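Local coordinates for protein agarase (PDB 6XJ9) that probably hydrolyses agarose, the galactan of red algal cell walls, as a family 50 glycoside hydrolase of a marine bacterium, at residues A[522-525]-A[526-530]; A[537-540]-A[541-545]; A[563-566]-A[567-571]; A[578-581]-A[582-585]. All blocks are in the same frame, centred on the assembly; numbering follows the deposited sequence.

Contact 1 (A[522-525]-A[526-530])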
loop_
_atom_site.group_PDB
_atom_site.type_symbol
_atom_site.label_atom_id
_atom_site.label_comp_id
_atom_site.label_asym_id
_atom_site.label_seq_id
_atom_site.Cartn_x
_atom_site.Cartn_y
_atom_site.Cartn_z
ATOM N N TYR A 522 22.406 -17.102 34.768
ATOM C CA TYR A 522 22.866 -16.751 36.102
ATOM C C TYR A 522 24.311 -16.268 36.059
ATOM O O TYR A 522 25.016 -16.372 37.058
ATOM C CB TYR A 522 22.664 -17.930 37.065
ATOM C CG TYR A 522 21.218 -18.329 37.221
ATOM C CD1 TYR A 522 20.311 -17.499 37.868
ATOM C CD2 TYR A 522 20.750 -19.520 36.704
ATOM C CE1 TYR A 522 18.978 -17.844 38.006
ATOM C CE2 TYR A 522 19.421 -19.886 36.837
ATOM C CZ TYR A 522 18.535 -19.046 37.485
ATOM O OH TYR A 522 17.228 -19.406 37.600
ATOM N N GLY A 523 24.723 -15.709 34.915
ATOM C CA GLY A 523 26.091 -15.239 34.739
ATOM C C GLY A 523 26.553 -14.270 35.829
ATOM O O GLY A 523 27.667 -14.390 36.337
ATOM N N ILE A 524 25.691 -13.308 36.183
ATOM C CA ILE A 524 26.011 -12.291 37.174
ATOM C C ILE A 524 26.289 -12.977 38.511
ATOM O O ILE A 524 27.183 -12.568 39.245
ATOM C CB ILE A 524 24.866 -11.270 37.303
ATOM C CG1 ILE A 524 24.659 -10.446 36.028
ATOM C CG2 ILE A 524 25.071 -10.380 38.533
ATOM C CD1 ILE A 524 25.769 -9.451 35.759
ATOM N N VAL A 525 25.482 -13.995 38.821
ATOM C CA VAL A 525 25.572 -14.729 40.076
ATOM C C VAL A 525 26.863 -15.543 40.057
ATOM O O VAL A 525 27.699 -15.387 40.938
ATOM C CB VAL A 525 24.338 -15.625 40.292
ATOM C CG1 VAL A 525 24.562 -16.662 41.385
ATOM C CG2 VAL A 525 23.086 -14.805 40.592
ATOM N N ILE A 526 27.018 -16.385 39.025
ATOM C CA ILE A 526 28.169 -17.266 38.913
ATOM C C ILE A 526 29.450 -16.448 39.051
ATOM O O ILE A 526 30.251 -16.703 39.948
ATOM C CB ILE A 526 28.108 -18.095 37.615
ATOM C CG1 ILE A 526 26.951 -19.098 37.664
ATOM C CG2 ILE A 526 29.440 -18.792 37.353
ATOM C CD1 ILE A 526 26.420 -19.501 36.314
ATOM N N ASN A 527 29.619 -15.443 38.188
ATOM C CA ASN A 527 30.845 -14.656 38.150
ATOM C C ASN A 527 31.084 -13.927 39.473
ATOM O O ASN A 527 32.220 -13.800 39.923
ATOM C CB ASN A 527 30.825 -13.635 37.009
ATOM C CG ASN A 527 32.129 -12.881 36.890
ATOM O OD1 ASN A 527 32.289 -11.813 37.484
ATOM N ND2 ASN A 527 33.072 -13.446 36.148
ATOM N N THR A 528 30.018 -13.400 40.082
ATOM C CA THR A 528 30.178 -12.627 41.301
ATOM C C THR A 528 30.561 -13.539 42.471
ATOM O O THR A 528 31.344 -13.132 43.327
ATOM C CB THR A 528 28.941 -11.756 41.570
ATOM O OG1 THR A 528 28.753 -10.859 40.470
ATOM C CG2 THR A 528 29.053 -10.956 42.846
ATOM N N LEU A 529 30.007 -14.762 42.512
ATOM C CA LEU A 529 30.290 -15.709 43.588
ATOM C C LEU A 529 31.792 -15.985 43.664
ATOM O O LEU A 529 32.307 -16.314 44.733
ATOM C CB LEU A 529 29.525 -17.017 43.346
ATOM C CG LEU A 529 28.059 -17.043 43.780
ATOM C CD1 LEU A 529 27.330 -18.229 43.167
ATOM C CD2 LEU A 529 27.933 -17.077 45.295
ATOM N N GLY A 530 32.474 -15.838 42.518
ATOM C CA GLY A 530 33.882 -16.181 42.378
ATOM C C GLY A 530 34.806 -15.075 42.877
ATOM O O GLY A 530 36.031 -15.225 42.834
#
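Ile524 and Thr528 meet on one side of a short alpha-helix, residues 523-529, whose i to i+4 ladder begins at Tyr522, the N-cap. Among the hydrogen bonds, the one from the Ile526 amide to Tyr522 O is almost perfectly straight (177°) and 2.8 Å long. Asn527 N follows suit with Gly523 O, and Leu529 N with Val525 O. The carbonyl of Ile524 differs in holding two donors of the same residue. Thr528 N reaches it from above the carbonyl plane at 3.1 Å along a bent N-H line, whereas Thr528 OG1 gives its proton to Ile524 O at 2.6 Å, lying in that plane. A chi1 of -60° sets OG1 beside its own backbone N and anti to the carbonyl carbon, facing back along the helix toward the preceding turn. A valine here would keep the bulk but is likely to cost Ile524 O its in-plane hydroxyl donor, leaving the more bent bond from the Thr528 amide.

The apolar contacts run down other sides of the helix. Ile526 brings its CD1 to within 4.1 Å of Tyr522 CB, while the phenol ring leads off to place OH on Glu628. Ile526 is also packed by Phe587 of the long helix 584-609, and strand 461-463 lies against Ile524 and Thr528 through Val462. Val525 and Leu529 run alongside each other and point the same way. With Val525 CG1 anti to its amide N (chi1 165°), that methyl lies 3.6 Å from Leu529 CD1.

Contact 2 (A[537-540]-A[541-545])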
loop_
_atom_site.group_PDB
_atom_site.type_symbol
_atom_site.label_atom_id
_atom_site.label_comp_id
_atom_site.label_asym_id
_atom_site.label_seq_id
_atom_site.Cartn_x
_atom_site.Cartn_y
_atom_site.Cartn_z
ATOM N N PRO A 537 30.714 -5.436 46.865
ATOM C CA PRO A 537 29.480 -5.349 47.654
ATOM C C PRO A 537 28.398 -6.382 47.331
ATOM O O PRO A 537 27.822 -6.968 48.241
ATOM C CB PRO A 537 29.018 -3.912 47.400
ATOM C CG PRO A 537 30.325 -3.154 47.208
ATOM C CD PRO A 537 31.205 -4.119 46.444
ATOM N N THR A 538 28.136 -6.622 46.041
ATOM C CA THR A 538 27.125 -7.600 45.669
ATOM C C THR A 538 27.493 -8.986 46.197
ATOM O O THR A 538 26.614 -9.761 46.563
ATOM C CB THR A 538 26.847 -7.616 44.162
ATOM O OG1 THR A 538 26.283 -6.343 43.836
ATOM C CG2 THR A 538 25.880 -8.717 43.776
ATOM N N LYS A 539 28.788 -9.318 46.205
ATOM C CA LYS A 539 29.202 -10.609 46.731
ATOM C C LYS A 539 28.989 -10.646 48.248
ATOM O O LYS A 539 28.486 -11.630 48.785
ATOM C CB LYS A 539 30.637 -10.955 46.313
ATOM C CG LYS A 539 31.260 -12.131 47.067
ATOM C CD LYS A 539 30.499 -13.450 46.922
ATOM C CE LYS A 539 31.166 -14.621 47.616
ATOM N NZ LYS A 539 32.549 -14.851 47.126
ATOM N N ALA A 540 29.343 -9.555 48.931
ATOM C CA ALA A 540 29.094 -9.443 50.362
ATOM C C ALA A 540 27.615 -9.696 50.665
ATOM O O ALA A 540 27.302 -10.335 51.670
ATOM C CB ALA A 540 29.562 -8.105 50.879
ATOM N N GLU A 541 26.718 -9.244 49.773
ATOM C CA GLU A 541 25.294 -9.496 49.964
ATOM C C GLU A 541 24.966 -10.969 49.732
ATOM O O GLU A 541 24.179 -11.538 50.479
ATOM C CB GLU A 541 24.394 -8.587 49.121
ATOM C CG GLU A 541 22.901 -8.832 49.332
ATOM C CD GLU A 541 22.333 -8.397 50.678
ATOM O OE1 GLU A 541 23.108 -7.909 51.535
ATOM O OE2 GLU A 541 21.117 -8.557 50.880
ATOM N N PHE A 542 25.551 -11.570 48.686
ATOM C CA PHE A 542 25.327 -12.974 48.377
ATOM C C PHE A 542 25.776 -13.852 49.552
ATOM O O PHE A 542 25.123 -14.837 49.888
ATOM C CB PHE A 542 26.044 -13.362 47.079
ATOM C CG PHE A 542 25.464 -12.821 45.787
ATOM C CD1 PHE A 542 24.300 -12.069 45.767
ATOM C CD2 PHE A 542 26.066 -13.122 44.573
ATOM C CE1 PHE A 542 23.772 -11.602 44.571
ATOM C CE2 PHE A 542 25.542 -12.647 43.377
ATOM C CZ PHE A 542 24.388 -11.895 43.378
ATOM N N SER A 543 26.909 -13.497 50.167
ATOM C CA SER A 543 27.413 -14.216 51.331
ATOM C C SER A 543 26.400 -14.159 52.474
ATOM O O SER A 543 26.151 -15.171 53.122
ATOM C CB SER A 543 28.748 -13.670 51.747
ATOM O OG SER A 543 29.752 -14.031 50.806
ATOM N N ARG A 544 25.813 -12.970 52.695
ATOM C CA ARG A 544 24.843 -12.728 53.755
ATOM C C ARG A 544 23.653 -13.679 53.610
ATOM O O ARG A 544 23.268 -14.329 54.581
ATOM C CB ARG A 544 24.436 -11.250 53.762
ATOM C CG ARG A 544 23.723 -10.787 55.024
ATOM C CD ARG A 544 23.166 -9.377 54.967
ATOM N NE ARG A 544 22.072 -9.168 54.017
ATOM C CZ ARG A 544 20.825 -9.627 54.142
ATOM N NH1 ARG A 544 19.930 -9.355 53.206
ATOM N NH2 ARG A 544 20.477 -10.369 55.183
ATOM N N LEU A 545 23.126 -13.797 52.377
ATOM C CA LEU A 545 21.891 -14.515 52.088
ATOM C C LEU A 545 22.079 -16.022 52.219
ATOM O O LEU A 545 21.157 -16.726 52.642
ATOM C CB LEU A 545 21.393 -14.162 50.678
ATOM C CG LEU A 545 20.851 -12.743 50.522
ATOM C CD1 LEU A 545 20.647 -12.380 49.054
ATOM C CD2 LEU A 545 19.556 -12.584 51.302
#
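Thr538 and Phe542 stand side by side, one turn apart on the alpha-helix 537-550, and point the same way from its surface. The phenyl ring is turned so that Thr538 covers one of its faces twice. The methyl CG2 sits 3.9 Å from the ring centroid and 25° off the normal, a CH-pi contact, and on the same face Thr538 O hangs 3.2 Å above the plane, toward the rim. A chi1 of -65° places Thr538 OG1 beside the backbone N, where it bonds Asp474, and the same torsion leaves CG2 anti to that N, over the ring. Thr538 O remains an ordinary helical acceptor too, taking the Phe542 amide at 3.0 Å.

Lys539 and Ser543 meet on another side. The lysine chain, kinked at its second and fourth torsions, passes with CE 3.5 Å from Ser543 OG, and both polar ends then look beyond the helix: NZ donates to the carbonyl oxygens of Leu529, Arg531 and Phe570, OG is hydrogen-bonded to Asp571. Three backbone oxygens gathered round one ammonium group probably do much to fix the lysine's course.

The more solvent-facing flank carries a salt bridge between Glu541 and Arg544. Here the guanidinium is presented side-on, with NE and NH1 each taking one carboxylate oxygen. The two groups are not coplanar: NE meets OE1 at 3.0 Å from above the carboxylate plane, although OE1 itself lies in the plane of the guanidinium. The shorter arm joins Arg544 NH1 to Glu541 OE2, 2.7 Å apart, on the syn side of that oxygen but tilted out of the carboxylate plane.

Contact 3 (A[563-566]-A[567-571])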
loop_
_atom_site.group_PDB
_atom_site.type_symbol
_atom_site.label_atom_id
_atom_site.label_comp_id
_atom_site.label_asym_id
_atom_site.label_seq_id
_atom_site.Cartn_x
_atom_site.Cartn_y
_atom_site.Cartn_z
ATOM N N ASN A 563 33.202 -28.461 48.442
ATOM C CA ASN A 563 34.001 -28.850 49.586
ATOM C C ASN A 563 34.719 -27.609 50.105
ATOM O O ASN A 563 35.937 -27.611 50.267
ATOM C CB ASN A 563 34.989 -29.966 49.223
ATOM C CG ASN A 563 34.320 -31.304 48.978
ATOM O OD1 ASN A 563 33.607 -31.820 49.840
ATOM N ND2 ASN A 563 34.552 -31.885 47.810
ATOM N N LEU A 564 33.945 -26.542 50.336
ATOM C CA LEU A 564 34.483 -25.320 50.908
ATOM C C LEU A 564 34.847 -25.586 52.369
ATOM O O LEU A 564 34.066 -26.184 53.106
ATOM C CB LEU A 564 33.435 -24.206 50.798
ATOM C CG LEU A 564 32.941 -23.872 49.390
ATOM C CD1 LEU A 564 31.745 -22.933 49.454
ATOM C CD2 LEU A 564 34.054 -23.262 48.553
ATOM N N ALA A 565 36.033 -25.117 52.770
ATOM C CA ALA A 565 36.564 -25.355 54.104
ATOM C C ALA A 565 35.841 -24.487 55.132
ATOM O O ALA A 565 35.631 -24.911 56.266
ATOM C CB ALA A 565 38.051 -25.100 54.116
ATOM N N SER A 566 35.459 -23.271 54.723
ATOM C CA SER A 566 34.928 -22.290 55.656
ATOM C C SER A 566 34.100 -21.240 54.919
ATOM O O SER A 566 34.208 -21.089 53.702
ATOM C CB SER A 566 36.044 -21.637 56.431
ATOM O OG SER A 566 36.716 -20.684 55.622
ATOM N N TRP A 567 33.289 -20.502 55.687
ATOM C CA TRP A 567 32.567 -19.359 55.154
ATOM C C TRP A 567 33.559 -18.333 54.614
ATOM O O TRP A 567 33.306 -17.710 53.586
ATOM C CB TRP A 567 31.607 -18.771 56.195
ATOM C CG TRP A 567 30.301 -19.503 56.242
ATOM C CD1 TRP A 567 29.786 -20.208 57.291
ATOM C CD2 TRP A 567 29.354 -19.634 55.167
ATOM N NE1 TRP A 567 28.580 -20.756 56.950
ATOM C CE2 TRP A 567 28.287 -20.417 55.653
ATOM C CE3 TRP A 567 29.298 -19.157 53.849
ATOM C CZ2 TRP A 567 27.184 -20.743 54.863
ATOM C CZ3 TRP A 567 28.206 -19.473 53.071
ATOM C CH2 TRP A 567 27.162 -20.256 53.574
ATOM N N ALA A 568 34.705 -18.204 55.295
ATOM C CA ALA A 568 35.783 -17.337 54.848
ATOM C C ALA A 568 36.244 -17.725 53.445
ATOM O O ALA A 568 36.620 -16.851 52.664
ATOM C CB ALA A 568 36.928 -17.370 55.829
ATOM N N GLU A 569 36.243 -19.031 53.139
ATOM C CA GLU A 569 36.556 -19.492 51.795
ATOM C C GLU A 569 35.462 -19.002 50.845
ATOM O O GLU A 569 35.761 -18.419 49.804
ATOM C CB GLU A 569 36.718 -21.017 51.727
ATOM C CG GLU A 569 37.410 -21.498 50.455
ATOM C CD GLU A 569 37.465 -23.001 50.208
ATOM O OE1 GLU A 569 37.499 -23.770 51.190
ATOM O OE2 GLU A 569 37.475 -23.404 49.025
ATOM N N PHE A 570 34.198 -19.221 51.238
ATOM C CA PHE A 570 33.050 -18.875 50.415
ATOM C C PHE A 570 33.103 -17.391 50.062
ATOM O O PHE A 570 32.957 -17.016 48.897
ATOM C CB PHE A 570 31.741 -19.272 51.100
ATOM C CG PHE A 570 30.507 -18.934 50.303
ATOM C CD1 PHE A 570 29.866 -19.901 49.543
ATOM C CD2 PHE A 570 30.002 -17.639 50.288
ATOM C CE1 PHE A 570 28.741 -19.583 48.793
ATOM C CE2 PHE A 570 28.875 -17.323 49.543
ATOM C CZ PHE A 570 28.249 -18.296 48.794
ATOM N N ASP A 571 33.349 -16.572 51.091
ATOM C CA ASP A 571 33.390 -15.122 51.013
ATOM C C ASP A 571 34.518 -14.663 50.094
ATOM O O ASP A 571 34.363 -13.676 49.372
ATOM C CB ASP A 571 33.533 -14.515 52.410
ATOM C CG ASP A 571 32.282 -14.680 53.259
ATOM O OD1 ASP A 571 31.285 -15.230 52.732
ATOM O OD2 ASP A 571 32.312 -14.261 54.438
#
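With chi1 at 76°, Ser566 tucks OG between its own amide N and carbonyl carbon and so presents it to the backbone of Glu569, making Ser566 the N-cap of helix 567-572. Glu569 answers with an extended chain, CG anti to its backbone N (chi1 -164°), which runs back past the start of the helix to the loop before it.

The capping bond, from Glu569 N to Ser566 OG, measures 3.0 Å. In a standard capping box the glutamate would return to the amide of the cap residue itself. Here it reaches one residue further back: Glu569 OE1 accepts the amide of Ala565, 2.5 Å away in the model, along a nearly straight N-H line (176°) that meets the carboxylate from above its plane. Ser566 N, by contrast, is buried without a partner in the model. Ser566 O opens the regular helical ladder by accepting from Phe570 N at 3.1 Å, and a weak bond from Glu569 N shares that oxygen.

Leu564 supplies the apolar half. Its two methyls divide the work: CD2 touches the carboxylate of Glu569, 3.5 Å from OE2, and CD1 goes to the phenyl ring of Phe570. That ring is also lined on one face by Trp567, whose CZ3 stands 3.6 Å above its plane. The indole and phenyl pack on helices 537-550 and 553-560 through Met546 and Leu556, so the first turn of the short helix is wedged against both. Leu564 CD1 comes in at the edge of the ring, 3.6 Å from Phe570 CD1.

Contact 4 (A[578-581]-A[582-585])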
loop_
_atom_site.group_PDB
_atom_site.type_symbol
_atom_site.label_atom_id
_atom_site.label_comp_id
_atom_site.label_asym_id
_atom_site.label_seq_id
_atom_site.Cartn_x
_atom_site.Cartn_y
_atom_site.Cartn_z
ATOM N N ILE A 578 29.152 -25.993 37.457
ATOM C CA ILE A 578 28.190 -25.554 36.453
ATOM C C ILE A 578 27.129 -26.623 36.184
ATOM O O ILE A 578 26.066 -26.309 35.652
ATOM C CB ILE A 578 28.877 -25.065 35.158
ATOM C CG1 ILE A 578 27.899 -24.310 34.248
ATOM C CG2 ILE A 578 29.569 -26.212 34.430
ATOM C CD1 ILE A 578 27.595 -22.886 34.700
ATOM N N LYS A 579 27.410 -27.875 36.570
ATOM C CA LYS A 579 26.529 -28.989 36.247
ATOM C C LYS A 579 25.541 -29.239 37.383
ATOM O O LYS A 579 24.540 -29.931 37.199
ATOM C CB LYS A 579 27.346 -30.255 35.972
ATOM C CG LYS A 579 28.323 -30.163 34.806
ATOM C CD LYS A 579 28.748 -31.515 34.270
ATOM C CE LYS A 579 29.362 -31.424 32.887
ATOM N NZ LYS A 579 28.338 -31.241 31.832
ATOM N N ASN A 580 25.833 -28.695 38.568
ATOM C CA ASN A 580 24.997 -28.939 39.734
ATOM C C ASN A 580 23.651 -28.241 39.554
ATOM O O ASN A 580 23.609 -27.076 39.157
ATOM C CB ASN A 580 25.684 -28.463 41.013
ATOM C CG ASN A 580 24.753 -28.477 42.202
ATOM O OD1 ASN A 580 24.167 -27.452 42.538
ATOM N ND2 ASN A 580 24.596 -29.633 42.831
ATOM N N GLU A 581 22.565 -28.954 39.882
ATOM C CA GLU A 581 21.220 -28.451 39.650
ATOM C C GLU A 581 20.594 -27.935 40.940
ATOM O O GLU A 581 19.731 -27.061 40.890
ATOM C CB GLU A 581 20.313 -29.545 39.089
ATOM C CG GLU A 581 20.624 -29.891 37.648
ATOM C CD GLU A 581 19.810 -31.058 37.123
ATOM O OE1 GLU A 581 18.637 -31.179 37.516
ATOM O OE2 GLU A 581 20.359 -31.851 36.346
ATOM N N GLU A 582 21.031 -28.485 42.084
ATOM C CA GLU A 582 20.404 -28.211 43.366
ATOM C C GLU A 582 20.588 -26.741 43.742
ATOM O O GLU A 582 19.703 -26.149 44.348
ATOM C CB GLU A 582 20.931 -29.140 44.467
ATOM C CG GLU A 582 20.421 -30.569 44.373
ATOM C CD GLU A 582 20.935 -31.345 43.173
ATOM O OE1 GLU A 582 22.118 -31.193 42.834
ATOM O OE2 GLU A 582 20.137 -32.074 42.562
ATOM N N GLN A 583 21.733 -26.160 43.361
ATOM C CA GLN A 583 22.083 -24.793 43.713
ATOM C C GLN A 583 21.227 -23.769 42.971
ATOM O O GLN A 583 21.239 -22.601 43.351
ATOM C CB GLN A 583 23.538 -24.498 43.352
ATOM C CG GLN A 583 23.772 -24.392 41.849
ATOM C CD GLN A 583 25.228 -24.538 41.500
ATOM O OE1 GLN A 583 26.107 -24.124 42.251
ATOM N NE2 GLN A 583 25.489 -25.122 40.344
ATOM N N LEU A 584 20.497 -24.190 41.926
ATOM C CA LEU A 584 19.836 -23.230 41.045
ATOM C C LEU A 584 18.749 -22.467 41.806
ATOM O O LEU A 584 18.377 -21.357 41.426
ATOM C CB LEU A 584 19.300 -23.933 39.788
ATOM C CG LEU A 584 20.348 -24.419 38.780
ATOM C CD1 LEU A 584 19.687 -24.942 37.513
ATOM C CD2 LEU A 584 21.356 -23.321 38.421
ATOM N N VAL A 585 18.279 -23.038 42.923
ATOM C CA VAL A 585 17.272 -22.360 43.729
ATOM C C VAL A 585 17.930 -21.154 44.403
ATOM O O VAL A 585 17.341 -20.072 44.476
ATOM C CB VAL A 585 16.553 -23.311 44.717
ATOM C CG1 VAL A 585 15.816 -22.561 45.815
ATOM C CG2 VAL A 585 15.594 -24.253 44.001
#
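Asn580 and Gln583 grip each other through two hydrogen bonds running the same way, both donated by the glutamine. Its backbone N gives to Asn580 OD1 at 2.9 Å, and its side-chain NE2 gives to Asn580 O at 3.0 Å. The first is possible because Asn580 holds CG anti to its backbone N (chi1 170°), carrying the amide oxygen forward over the next residues. The second is reached from above the carbonyl plane of Asn580, with the two side-chain amides turned nearly perpendicular, 85° apart. NE2 has a further acceptor in Asp577 O, so one amide group clasps two carbonyls of the approaching loop. A leucine at Gln583 would remove this donor and would probably leave the backbone oxygens of Asn580 and Asp577 without their shared NE2 donor, giving the loop more freedom to shift.

Asn580 ND2 lies near the Glu582 carboxylate, with OE1 2.9 Å away, but the angle is too poor for a hydrogen bond and the amide donates instead to Val559 O at the end of helix 553-560. Glu581 and Glu582 carry like charges at this exposed corner; Glu581 OE1 and Glu582 OE2 lie 5.3 Å apart, not in contact.

Van der Waals contacts are fewer. Gln583 CB and CG rest on Asn580 OD1, the former at 3.1 Å, and Leu584 lays its CB 3.3 Å from Glu581 O. That same oxygen accepts Leu584 N at 3.1 Å and closes a type I beta turn from Glu581 to Leu584, the bend that leads the chain into the long helix 584-609.

Running from the N terminus, the four contacts are strictly in series, none nested in or crossing another. Contact 1 winds up helix 523-529, contact 2 begins helix 537-550, contact 3 turns the loop after helix 553-560 into helix 567-572, and contact 4 turns the next loop into helix 584-609. Contacts 1, 2 and 3 touch one another: Val525 CA packs on the Phe542 ring, and Leu529 CD2 lies 3.7 Å from Phe570 CZ. Contact 4 meets contact 1 through Ile578 and Ile526 but stays about 8 Å, nearest atoms, from contact 3. Helices 523-529 and 537-550 pack on helix 584-609, while helix 567-572 joins through 537-550 and 553-560.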